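Local coordinates for CMP/dCMP-type deaminase domain-containing protein (Aspergillus oryzae RIB40, PDB 7DRY), which probably catalyses a zinc-dependent deamination in riboflavin biosynthesis, as a Rib2 deaminase with the cytidine deaminase (CDA) fold, at residues A[17-20]-A[24-27]; A[59-64]-A[137-142]; A[97-102]-A[165-170]; A[130-135]-A[145-150]. All blocks are in the same frame, centred on the assembly; numbering follows the deposited sequence. Where two conformers were deposited one is given.

Overall arrangement
Contacts 1, 3 and 4 are buried, whereas contact 2 lies nearer the surface, at the zinc site. Contact 1 is polar, with side-chain nitrogens holding backbone carbonyls inside the connection from helix 5-16 to strand 29-36. Contacts 3 and 4 are mainly apolar: contact 3 packs helix 164-171 on the corner after strand 91-97, and contact 4 packs helix 145-152 on strand 127-132. Contact 4 is nested within the loop that contact 3 closes, and backbone bonds join Val97 to Tyr131 and Thr98 to Gly133. Contacts 2 and 3 share the zinc ion through His61 and Cys102. Phe26 of contact 1 packs on Gly138 and Thr139 of contact 2, and Arg27 reaches Val170 of contact 3.

Contact 1 (A[17-20]-A[24-27]); sequences EKSP and TNFR. With SO4 (sulfate ion), chain D.
Hydrogen bonds to backbone carbonyls dominate the meeting of Arg27 and Asn25 with Ser19 and Pro20. The guanidinium of Arg27 approaches side-on and gives two of them to one oxygen, with NE 2.8 Å and NH2 3.1 Å from Ser19 O. That oxygen sits in the guanidinium plane, yet the donors meet the carbonyl differently: NH2 lies in the carbonyl plane and NE stands above it. The double grip fixes the rotation of the guanidinium, which a bend at chi3 (79°) turns back toward the 17-20 backbone. Asn25 ND2 makes a shorter bond, 2.7 Å to Pro20 O, arriving almost along the C=O axis. Both segments belong to the irregular connection between helix 5-16 and strand 29-36 of the CDA fold, and these bonds tie its two arms together. Asn25 OD1 meanwhile accepts from Arg22 N within the same loop, and Arg27 NH1 binds Val170 O of helix 164-171. Van der Waals contact is modest: Ser19 CB lies 3.8 Å from Arg27 CG, beside the aliphatic part of the arginine. Away from the contact, extended Lys18 donates a hydrogen bond of 2.6 Å from NZ to O3 of a sulfate probably taken from the crystallisation liquor.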
loop_
_atom_site.group_PDB
_atom_site.type_symbol
_atom_site.label_atom_id
_atom_site.label_comp_id
_atom_site.label_asym_id
_atom_site.label_seq_id
_atom_site.Cartn_x
_atom_site.Cartn_y
_atom_site.Cartn_z
ATOM N N GLU A 17 -7.389 3.063 10.235
ATOM C CA GLU A 17 -8.254 3.748 11.186
ATOM C C GLU A 17 -7.495 4.729 12.066
ATOM O O GLU A 17 -8.128 5.572 12.716
ATOM C CB GLU A 17 -9.015 2.705 12.010
ATOM C CG GLU A 17 -9.952 1.900 11.132
ATOM C CD GLU A 17 -10.500 0.671 11.796
ATOM O OE1 GLU A 17 -10.145 0.415 12.957
ATOM O OE2 GLU A 17 -11.293 -0.036 11.140
ATOM N N LYS A 18 -6.165 4.655 12.080
ATOM C CA LYS A 18 -5.361 5.647 12.771
ATOM C C LYS A 18 -5.285 6.955 11.995
ATOM O O LYS A 18 -4.923 7.980 12.578
ATOM C CB LYS A 18 -3.951 5.096 13.018
ATOM C CG LYS A 18 -3.922 3.817 13.879
ATOM C CD LYS A 18 -2.488 3.442 14.238
ATOM C CE LYS A 18 -2.415 2.062 14.903
ATOM N NZ LYS A 18 -1.039 1.744 15.406
ATOM N N SER A 19 -5.625 6.939 10.712
ATOM C CA SER A 19 -5.518 8.138 9.896
ATOM C C SER A 19 -6.631 9.119 10.256
ATOM O O SER A 19 -7.775 8.708 10.479
ATOM C CB SER A 19 -5.646 7.763 8.421
ATOM O OG SER A 19 -5.568 8.913 7.590
ATOM N N PRO A 20 -6.332 10.414 10.315
ATOM C CA PRO A 20 -7.366 11.407 10.613
ATOM C C PRO A 20 -8.354 11.504 9.464
ATOM O O PRO A 20 -7.950 11.631 8.297
ATOM C CB PRO A 20 -6.567 12.713 10.749
ATOM C CG PRO A 20 -5.329 12.481 9.940
ATOM C CD PRO A 20 -5.006 11.023 10.118
ATOM N N THR A 24 -10.909 15.192 2.102
ATOM C CA THR A 24 -10.294 14.894 0.815
ATOM C C THR A 24 -9.223 13.812 0.878
ATOM O O THR A 24 -8.487 13.638 -0.098
ATOM C CB THR A 24 -9.689 16.162 0.210
ATOM O OG1 THR A 24 -8.548 16.542 0.986
ATOM C CG2 THR A 24 -10.704 17.295 0.220
ATOM N N ASN A 25 -9.086 13.110 1.989
ATOM C CA ASN A 25 -8.095 12.048 2.057
ATOM C C ASN A 25 -8.754 10.679 1.913
ATOM O O ASN A 25 -9.978 10.535 1.926
ATOM C CB ASN A 25 -7.219 12.160 3.314
ATOM C CG ASN A 25 -7.946 11.774 4.593
ATOM O OD1 ASN A 25 -9.173 11.637 4.621
ATOM N ND2 ASN A 25 -7.183 11.609 5.674
ATOM N N PHE A 26 -7.916 9.674 1.713
ATOM C CA PHE A 26 -8.351 8.286 1.628
ATOM C C PHE A 26 -7.558 7.527 2.676
ATOM O O PHE A 26 -6.337 7.387 2.558
ATOM C CB PHE A 26 -8.111 7.732 0.223
ATOM C CG PHE A 26 -9.117 8.213 -0.786
ATOM C CD1 PHE A 26 -9.028 9.489 -1.323
ATOM C CD2 PHE A 26 -10.163 7.397 -1.177
ATOM C CE1 PHE A 26 -9.972 9.943 -2.245
ATOM C CE2 PHE A 26 -11.108 7.838 -2.098
ATOM C CZ PHE A 26 -11.011 9.109 -2.632
ATOM N N ARG A 27 -8.257 7.065 3.707
ATOM C CA ARG A 27 -7.630 6.460 4.875
ATOM C C ARG A 27 -7.283 5.013 4.565
ATOM O O ARG A 27 -8.176 4.168 4.437
ATOM C CB ARG A 27 -8.569 6.563 6.068
ATOM C CG ARG A 27 -8.852 8.002 6.432
ATOM C CD ARG A 27 -10.059 8.097 7.320
ATOM N NE ARG A 27 -9.765 7.752 8.706
ATOM C CZ ARG A 27 -10.473 6.885 9.431
ATOM N NH1 ARG A 27 -11.500 6.232 8.895
ATOM N NH2 ARG A 27 -10.160 6.687 10.697
HETATM S S SO4 D . -0.147 4.264 17.991
HETATM O O1 SO4 D . 1.311 4.198 18.010
HETATM O O2 SO4 D . -0.627 4.756 19.279
HETATM O O3 SO4 D . -0.697 2.933 17.746
HETATM O O4 SO4 D . -0.582 5.170 16.932
#

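Contact 2 (A[59-64]-A[137-142]); sequences NTHAEQ and PGTFVG. With ZN (zinc ion), chain B; SO4 (sulfate ion), chain C.
His61, whose ring touches Gly138 and Thr139, donates from NE2 to a sulfate, with O1 2.7 Å away at the ring edge and in its plane. This is the histidine of the His-Ala-Glu motif of the CDA fold, and the other ring nitrogen, ND1, binds the zinc ion at 2.0 Å. Cys102 and Cys112 supply the remaining protein ligands, and a water lies 2.5 Å from the zinc ion. The imidazole is therefore fixed at both nitrogens, by metal on one and anion on the other. The sulfate, probably from the crystallisation liquor, is also bound by Asn59, whose ND2 donates to its O2 at 3.1 Å, and by Arg105, Leu106 and Ser107.

Between the two nitrogens, CE1 faces the 137-142 loop. The CG2 methyl of Thr139 comes to it near the ring plane, 3.8 Å away, while Gly138 O approaches obliquely. Gly138 is the centre of an inverse gamma turn, closed by a weak bond from Thr139 N to Pro137 O. His61 is also the N-cap of helix 62-73, and its backbone N gives a nearly straight bond of 2.9 Å to Gln64 OE1, an oxygen that also accepts from Arg105. Next along the loop an ST turn holds Thr139 in place, its OG1 accepting from Val141 N at 3.2 Å.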
loop_
_atom_site.group_PDB
_atom_site.type_symbol
_atom_site.label_atom_id
_atom_site.label_comp_id
_atom_site.label_asym_id
_atom_site.label_seq_id
_atom_site.Cartn_x
_atom_site.Cartn_y
_atom_site.Cartn_z
ATOM N N ASN A 59 0.458 15.699 3.078
ATOM C CA ASN A 59 -0.458 14.870 2.294
ATOM C C ASN A 59 0.274 13.594 1.901
ATOM O O ASN A 59 0.781 13.448 0.787
ATOM C CB ASN A 59 -0.943 15.651 1.075
ATOM C CG ASN A 59 -1.976 14.895 0.256
ATOM O OD1 ASN A 59 -2.448 13.824 0.636
ATOM N ND2 ASN A 59 -2.346 15.472 -0.879
ATOM N N THR A 60 0.339 12.660 2.843
ATOM C CA THR A 60 1.098 11.429 2.664
ATOM C C THR A 60 0.167 10.225 2.566
ATOM O O THR A 60 -0.828 10.128 3.297
ATOM C CB THR A 60 2.100 11.217 3.810
ATOM O OG1 THR A 60 1.404 11.215 5.070
ATOM C CG2 THR A 60 3.157 12.312 3.805
ATOM N N HIS A 61 0.499 9.304 1.668
ATOM C CA HIS A 61 -0.254 8.072 1.494
ATOM C C HIS A 61 0.310 6.959 2.375
ATOM O O HIS A 61 1.403 7.060 2.928
ATOM C CB HIS A 61 -0.226 7.650 0.030
ATOM C CG HIS A 61 -1.118 8.469 -0.845
ATOM N ND1 HIS A 61 -1.445 8.093 -2.130
ATOM C CD2 HIS A 61 -1.735 9.658 -0.632
ATOM C CE1 HIS A 61 -2.244 9.001 -2.662
ATOM N NE2 HIS A 61 -2.428 9.967 -1.777
ATOM N N ALA A 62 -0.450 5.864 2.493
ATOM C CA ALA A 62 -0.049 4.773 3.384
ATOM C C ALA A 62 1.256 4.126 2.936
ATOM O O ALA A 62 2.152 3.873 3.759
ATOM C CB ALA A 62 -1.148 3.717 3.430
ATOM N N GLU A 63 1.359 3.794 1.640
ATOM C CA GLU A 63 2.563 3.124 1.154
ATOM C C GLU A 63 3.760 4.046 1.266
ATOM O O GLU A 63 4.874 3.602 1.583
ATOM C CB GLU A 63 2.367 2.701 -0.308
ATOM C CG GLU A 63 1.104 1.874 -0.575
ATOM C CD GLU A 63 -0.096 2.718 -1.006
ATOM O OE1 GLU A 63 -0.601 3.536 -0.220
ATOM O OE2 GLU A 63 -0.550 2.559 -2.149
ATOM N N GLN A 64 3.536 5.333 0.991
ATOM C CA GLN A 64 4.554 6.358 1.183
ATOM C C GLN A 64 5.045 6.374 2.625
ATOM O O GLN A 64 6.253 6.340 2.885
ATOM C CB GLN A 64 3.939 7.709 0.805
ATOM C CG GLN A 64 4.818 8.933 0.986
ATOM C CD GLN A 64 4.108 10.201 0.540
ATOM O OE1 GLN A 64 2.898 10.205 0.299
ATOM N NE2 GLN A 64 4.864 11.283 0.416
ATOM N N PRO A 137 -7.870 3.131 -6.413
ATOM C CA PRO A 137 -6.783 3.771 -5.670
ATOM C C PRO A 137 -7.319 4.665 -4.563
ATOM O O PRO A 137 -8.482 5.064 -4.551
ATOM C CB PRO A 137 -6.085 4.613 -6.741
ATOM C CG PRO A 137 -7.194 4.961 -7.700
ATOM C CD PRO A 137 -8.085 3.748 -7.737
ATOM N N GLY A 138 -6.429 4.992 -3.631
ATOM C CA GLY A 138 -6.752 5.913 -2.561
ATOM C C GLY A 138 -6.640 7.354 -3.001
ATOM O O GLY A 138 -5.918 8.147 -2.392
ATOM N N THR A 139 -7.346 7.691 -4.083
ATOM C CA THR A 139 -7.375 9.028 -4.659
ATOM C C THR A 139 -8.730 9.205 -5.315
ATOM O O THR A 139 -9.449 8.236 -5.566
ATOM C CB THR A 139 -6.351 9.202 -5.785
ATOM O OG1 THR A 139 -6.690 8.325 -6.868
ATOM C CG2 THR A 139 -4.929 8.943 -5.320
ATOM N N PHE A 140 -9.066 10.458 -5.616
ATOM C CA PHE A 140 -10.286 10.710 -6.366
ATOM C C PHE A 140 -10.153 10.353 -7.841
ATOM O O PHE A 140 -11.172 10.293 -8.535
ATOM C CB PHE A 140 -10.694 12.179 -6.235
ATOM C CG PHE A 140 -11.236 12.548 -4.878
ATOM C CD1 PHE A 140 -12.447 12.038 -4.431
ATOM C CD2 PHE A 140 -10.545 13.425 -4.061
ATOM C CE1 PHE A 140 -12.952 12.397 -3.187
ATOM C CE2 PHE A 140 -11.035 13.778 -2.810
ATOM C CZ PHE A 140 -12.245 13.271 -2.376
ATOM N N VAL A 141 -8.938 10.112 -8.341
ATOM C CA VAL A 141 -8.790 9.890 -9.778
ATOM C C VAL A 141 -9.419 8.562 -10.187
ATOM O O VAL A 141 -9.983 8.440 -11.281
ATOM C CB VAL A 141 -7.322 10.035 -10.234
ATOM C CG1 VAL A 141 -6.733 11.361 -9.750
ATOM C CG2 VAL A 141 -6.461 8.833 -9.840
ATOM N N GLY A 142 -9.364 7.560 -9.311
ATOM C CA GLY A 142 -9.925 6.258 -9.623
ATOM C C GLY A 142 -9.151 5.555 -10.726
ATOM O O GLY A 142 -8.129 6.030 -11.220
HETATM ZN ZN ZN B . -0.886 6.488 -3.267
HETATM S S SO4 C . -3.726 13.299 -3.663
HETATM O O1 SO4 C . -3.700 12.181 -2.707
HETATM O O2 SO4 C . -4.369 14.431 -3.003
HETATM O O3 SO4 C . -2.368 13.663 -4.022
HETATM O O4 SO4 C . -4.476 12.823 -4.812
HETATM O O HOH W 1 -2.997 5.143 -2.905
#

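Contact 3 (A[97-102]-A[165-170]); sequences VTMEPC and REILEV. With ZN (zinc ion), chain B.
With chi1 at -74°, Ile167 sets CG2 anti to its backbone N and CG1 anti to its carbonyl carbon, and both branches come against Thr98. CG2 packs 3.7 Å from Thr98 CB, while CD1 at the end of the other branch touches the backbone at Thr98 O. The two side chains run past each other in opposite directions. Met99 lays its CG 3.8 Å from the same Ile167 CG2, then bends at chi3 (74°) to carry CE to Leu168 CD2, 4.0 Å away, crossing that leucine at about a right angle. Leu168 also meets Ala185 and Leu186 of helix 178-187.

One water supplies a polar link across this mostly apolar interface: Thr98 OG1 donates to it at 2.8 Å, and it donates in turn to Ile167 O. Along the helix, Arg165 NE forms a salt bridge with Glu169 OE2 one turn later, meeting its anti lone pair, with that oxygen in the guanidinium plane. Thr98 and Met99 form the corner where the chain leaves strand 91-97. Beyond it Cys102 SG binds the zinc ion at 2.2 Å, and with His61 and Cys112 it forms the His-Cys-Cys metal site typical of the CDA fold.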
loop_
_atom_site.group_PDB
_atom_site.type_symbol
_atom_site.label_atom_id
_atom_site.label_comp_id
_atom_site.label_asym_id
_atom_site.label_seq_id
_atom_site.Cartn_x
_atom_site.Cartn_y
_atom_site.Cartn_z
ATOM N N VAL A 97 -1.882 -3.630 1.241
ATOM C CA VAL A 97 -2.425 -2.281 1.348
ATOM C C VAL A 97 -3.919 -2.373 1.083
ATOM O O VAL A 97 -4.348 -3.176 0.257
ATOM C CB VAL A 97 -1.678 -1.328 0.385
ATOM C CG1 VAL A 97 -1.733 -1.832 -1.036
ATOM C CG2 VAL A 97 -2.199 0.084 0.476
ATOM N N THR A 98 -4.725 -1.595 1.817
ATOM C CA THR A 98 -6.167 -1.816 1.698
ATOM C C THR A 98 -6.662 -1.486 0.294
ATOM O O THR A 98 -7.496 -2.212 -0.253
ATOM C CB THR A 98 -6.973 -1.075 2.770
ATOM O OG1 THR A 98 -6.723 0.332 2.696
ATOM C CG2 THR A 98 -6.642 -1.597 4.165
ATOM N N MET A 99 -6.155 -0.412 -0.313
ATOM C CA MET A 99 -6.587 0.003 -1.642
ATOM C C MET A 99 -5.441 -0.111 -2.641
ATOM O O MET A 99 -4.266 -0.100 -2.268
ATOM C CB MET A 99 -7.113 1.445 -1.604
ATOM C CG MET A 99 -8.291 1.644 -0.643
ATOM S SD MET A 99 -9.048 3.265 -0.754
ATOM C CE MET A 99 -9.938 3.139 -2.313
ATOM N N GLU A 100 -5.805 -0.237 -3.919
ATOM C CA GLU A 100 -4.831 -0.331 -4.998
ATOM C C GLU A 100 -3.849 0.842 -4.920
ATOM O O GLU A 100 -4.281 1.987 -4.755
ATOM C CB GLU A 100 -5.579 -0.260 -6.334
ATOM C CG GLU A 100 -4.689 -0.213 -7.561
ATOM C CD GLU A 100 -5.471 0.108 -8.819
ATOM O OE1 GLU A 100 -6.699 0.295 -8.722
ATOM O OE2 GLU A 100 -4.861 0.186 -9.904
ATOM N N PRO A 101 -2.542 0.600 -5.029
ATOM C CA PRO A 101 -1.592 1.726 -5.031
ATOM C C PRO A 101 -1.831 2.674 -6.198
ATOM O O PRO A 101 -2.071 2.251 -7.332
ATOM C CB PRO A 101 -0.221 1.042 -5.140
ATOM C CG PRO A 101 -0.507 -0.374 -5.540
ATOM C CD PRO A 101 -1.865 -0.707 -5.024
ATOM N N CYS A 102 -1.752 3.967 -5.912
ATOM C CA CYS A 102 -2.069 4.960 -6.924
ATOM C C CYS A 102 -0.958 5.079 -7.963
ATOM O O CYS A 102 0.235 4.913 -7.672
ATOM C CB CYS A 102 -2.356 6.327 -6.296
ATOM S SG CYS A 102 -0.964 7.121 -5.392
ATOM N N ARG A 165 -16.329 -3.495 1.208
ATOM C CA ARG A 165 -17.170 -2.459 1.794
ATOM C C ARG A 165 -16.486 -1.808 2.988
ATOM O O ARG A 165 -16.453 -0.578 3.096
ATOM C CB ARG A 165 -18.547 -3.001 2.167
ATOM C CG ARG A 165 -19.395 -1.923 2.805
ATOM C CD ARG A 165 -20.859 -2.259 2.915
ATOM N NE ARG A 165 -21.527 -1.150 3.585
ATOM C CZ ARG A 165 -22.730 -1.212 4.134
ATOM N NH1 ARG A 165 -23.433 -2.341 4.083
ATOM N NH2 ARG A 165 -23.229 -0.138 4.731
ATOM N N GLU A 166 -15.914 -2.618 3.886
ATOM C CA GLU A 166 -15.262 -2.067 5.071
ATOM C C GLU A 166 -14.052 -1.222 4.703
ATOM O O GLU A 166 -13.809 -0.177 5.318
ATOM C CB GLU A 166 -14.842 -3.194 6.014
ATOM C CG GLU A 166 -16.018 -3.859 6.696
ATOM C CD GLU A 166 -15.622 -5.150 7.374
ATOM O OE1 GLU A 166 -15.186 -5.095 8.544
ATOM O OE2 GLU A 166 -15.730 -6.212 6.722
ATOM N N ILE A 167 -13.274 -1.668 3.714
ATOM C CA ILE A 167 -12.122 -0.887 3.269
ATOM C C ILE A 167 -12.562 0.487 2.779
ATOM O O ILE A 167 -11.953 1.506 3.120
ATOM C CB ILE A 167 -11.344 -1.664 2.198
ATOM C CG1 ILE A 167 -10.567 -2.799 2.861
ATOM C CG2 ILE A 167 -10.411 -0.735 1.410
ATOM C CD1 ILE A 167 -9.979 -3.791 1.862
ATOM N N LEU A 168 -13.646 0.537 2.001
ATOM C CA LEU A 168 -14.120 1.809 1.461
ATOM C C LEU A 168 -14.739 2.679 2.546
ATOM O O LEU A 168 -14.502 3.892 2.576
ATOM C CB LEU A 168 -15.125 1.555 0.338
ATOM C CG LEU A 168 -14.508 0.952 -0.922
ATOM C CD1 LEU A 168 -15.581 0.407 -1.839
ATOM C CD2 LEU A 168 -13.661 1.996 -1.642
ATOM N N GLU A 169 -15.532 2.081 3.444
ATOM C CA GLU A 169 -16.153 2.862 4.517
ATOM C C GLU A 169 -15.101 3.561 5.364
ATOM O O GLU A 169 -15.267 4.728 5.738
ATOM C CB GLU A 169 -17.023 1.980 5.414
ATOM C CG GLU A 169 -18.218 1.297 4.726
ATOM C CD GLU A 169 -19.409 2.196 4.509
ATOM O OE1 GLU A 169 -19.321 3.409 4.787
ATOM O OE2 GLU A 169 -20.446 1.673 4.062
ATOM N N VAL A 170 -14.023 2.853 5.698
ATOM C CA VAL A 170 -12.939 3.469 6.450
ATOM C C VAL A 170 -12.247 4.527 5.600
ATOM O O VAL A 170 -12.002 5.653 6.053
ATOM C CB VAL A 170 -11.961 2.386 6.933
ATOM C CG1 VAL A 170 -10.668 3.017 7.464
ATOM C CG2 VAL A 170 -12.631 1.494 7.989
HETATM ZN ZN ZN B . -0.886 6.488 -3.267
HETATM O O HOH W 2 -8.946 1.627 3.738
HETATM O O HOH W 1 -2.997 5.143 -2.905
#

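Contact 4 (A[130-135]-A[145-150]); sequences IYFGVK and EGCQML
The Phe132 ring and Cys147 form a Cys sulfur-aromatic contact oblique to the ring, with SG 4.7 Å from the ring centroid and 67° off the ring normal. The touch falls at the far end of the ring: CZ is 3.5 Å from the sulfur and CE2 somewhat further. Val97, Glu100 and Val159 also contact the phenylalanine, which is buried between the sheet and helix 145-152. This helix and strand 127-132 are the first two elements of a beta-alpha-beta unit completed by strand 156-159, which runs parallel to 127-132 beside it in the sheet.

Along the strand the side chains alternate. Ile130 and Phe132 point toward the helix, whereas Tyr131 lies on the other face of the sheet, where its ring stacks with those of His5 and Tyr96. The helix answers with residues three apart, Cys147 and Leu150, on the side turned to the strand. Cys147 is held through its backbone as well, since its N, in the first turn of the helix, donates to Glu100 OE2. Its sulfur has a further neighbour in Lys135, whose extended chain brings CE to 4.1 Å from SG at the more exposed margin of the contact. Leu150 also packs on Val113 of helix 112-117, and Ile130 reaches Ile116 of that helix. The isoleucine and the leucine themselves cross at about a right angle, with Ile130 CG1 4.0 Å from Leu150 CD1.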
loop_
_atom_site.group_PDB
_atom_site.type_symbol
_atom_site.label_atom_id
_atom_site.label_comp_id
_atom_site.label_asym_id
_atom_site.label_seq_id
_atom_site.Cartn_x
_atom_site.Cartn_y
_atom_site.Cartn_z
ATOM N N ILE A 130 2.298 -6.956 -4.559
ATOM C CA ILE A 130 1.328 -6.144 -3.823
ATOM C C ILE A 130 0.029 -6.931 -3.712
ATOM O O ILE A 130 -0.469 -7.461 -4.711
ATOM C CB ILE A 130 1.045 -4.808 -4.542
ATOM C CG1 ILE A 130 2.339 -4.121 -4.994
ATOM C CG2 ILE A 130 0.216 -3.894 -3.651
ATOM C CD1 ILE A 130 3.234 -3.682 -3.858
ATOM N N TYR A 131 -0.529 -6.995 -2.507
ATOM C CA TYR A 131 -1.879 -7.497 -2.288
ATOM C C TYR A 131 -2.740 -6.334 -1.823
ATOM O O TYR A 131 -2.315 -5.559 -0.968
ATOM C CB TYR A 131 -1.894 -8.536 -1.169
ATOM C CG TYR A 131 -1.260 -9.863 -1.509
ATOM C CD1 TYR A 131 0.083 -10.087 -1.268
ATOM C CD2 TYR A 131 -2.007 -10.896 -2.055
ATOM C CE1 TYR A 131 0.677 -11.310 -1.570
ATOM C CE2 TYR A 131 -1.421 -12.132 -2.351
ATOM C CZ TYR A 131 -0.079 -12.317 -2.108
ATOM O OH TYR A 131 0.530 -13.522 -2.405
ATOM N N PHE A 132 -3.950 -6.208 -2.376
ATOM C CA PHE A 132 -4.864 -5.156 -1.939
ATOM C C PHE A 132 -6.299 -5.668 -1.964
ATOM O O PHE A 132 -6.590 -6.714 -2.551
ATOM C CB PHE A 132 -4.677 -3.858 -2.741
ATOM C CG PHE A 132 -4.742 -4.042 -4.227
ATOM C CD1 PHE A 132 -5.955 -3.971 -4.880
ATOM C CD2 PHE A 132 -3.594 -4.265 -4.975
ATOM C CE1 PHE A 132 -6.036 -4.127 -6.252
ATOM C CE2 PHE A 132 -3.669 -4.421 -6.348
ATOM C CZ PHE A 132 -4.890 -4.352 -6.983
ATOM N N GLY A 133 -7.203 -4.911 -1.331
ATOM C CA GLY A 133 -8.561 -5.375 -1.101
ATOM C C GLY A 133 -9.640 -4.761 -1.970
ATOM O O GLY A 133 -10.756 -5.294 -2.051
ATOM N N VAL A 134 -9.326 -3.649 -2.635
ATOM C CA VAL A 134 -10.257 -2.972 -3.536
ATOM C C VAL A 134 -9.468 -2.463 -4.734
ATOM O O VAL A 134 -8.432 -1.812 -4.567
ATOM C CB VAL A 134 -10.987 -1.797 -2.850
ATOM C CG1 VAL A 134 -11.844 -1.035 -3.857
ATOM C CG2 VAL A 134 -11.844 -2.283 -1.693
ATOM N N LYS A 135 -9.962 -2.746 -5.941
ATOM C CA LYS A 135 -9.291 -2.322 -7.169
ATOM C C LYS A 135 -9.677 -0.886 -7.533
ATOM O O LYS A 135 -10.152 -0.583 -8.623
ATOM C CB LYS A 135 -9.560 -3.303 -8.304
ATOM C CG LYS A 135 -8.433 -3.325 -9.335
ATOM C CD LYS A 135 -8.687 -4.316 -10.460
ATOM C CE LYS A 135 -7.558 -4.260 -11.477
ATOM N NZ LYS A 135 -7.813 -5.124 -12.664
ATOM N N GLU A 145 -4.720 2.500 -13.351
ATOM C CA GLU A 145 -3.410 2.821 -13.905
ATOM C C GLU A 145 -2.283 2.282 -13.024
ATOM O O GLU A 145 -1.234 1.878 -13.539
ATOM C CB GLU A 145 -3.293 4.332 -14.110
ATOM C CG GLU A 145 -2.015 4.773 -14.790
ATOM C CD GLU A 145 -1.831 6.281 -14.802
ATOM O OE1 GLU A 145 -0.786 6.743 -15.307
ATOM O OE2 GLU A 145 -2.726 7.003 -14.308
ATOM N N GLY A 146 -2.485 2.242 -11.706
ATOM C CA GLY A 146 -1.461 1.693 -10.831
ATOM C C GLY A 146 -1.138 0.248 -11.159
ATOM O O GLY A 146 0.029 -0.135 -11.277
ATOM N N CYS A 147 -2.177 -0.566 -11.340
ATOM C CA CYS A 147 -1.986 -1.977 -11.652
ATOM C C CYS A 147 -1.262 -2.156 -12.981
ATOM O O CYS A 147 -0.376 -3.011 -13.108
ATOM C CB CYS A 147 -3.354 -2.651 -11.689
ATOM S SG CYS A 147 -3.973 -3.010 -10.050
ATOM N N GLN A 148 -1.614 -1.343 -13.982
ATOM C CA GLN A 148 -0.939 -1.419 -15.273
ATOM C C GLN A 148 0.553 -1.133 -15.140
ATOM O O GLN A 148 1.382 -1.824 -15.745
ATOM C CB GLN A 148 -1.597 -0.448 -16.252
ATOM C CG GLN A 148 -3.091 -0.665 -16.412
ATOM C CD GLN A 148 -3.750 0.420 -17.242
ATOM O OE1 GLN A 148 -3.079 1.304 -17.775
ATOM N NE2 GLN A 148 -5.072 0.362 -17.347
ATOM N N MET A 149 0.917 -0.123 -14.347
ATOM C CA MET A 149 2.328 0.213 -14.184
ATOM C C MET A 149 3.082 -0.870 -13.420
ATOM O O MET A 149 4.245 -1.156 -13.731
ATOM C CB MET A 149 2.475 1.556 -13.478
ATOM C CG MET A 149 2.515 2.733 -14.413
ATOM S SD MET A 149 2.534 4.266 -13.485
ATOM C CE MET A 149 0.825 4.371 -13.073
ATOM N N LEU A 150 2.450 -1.468 -12.409
ATOM C CA LEU A 150 3.095 -2.569 -11.696
ATOM C C LEU A 150 3.400 -3.716 -12.648
ATOM O O LEU A 150 4.526 -4.230 -12.685
ATOM C CB LEU A 150 2.205 -3.048 -10.549
ATOM C CG LEU A 150 2.037 -2.076 -9.381
ATOM C CD1 LEU A 150 0.960 -2.584 -8.440
ATOM C CD2 LEU A 150 3.361 -1.875 -8.637
#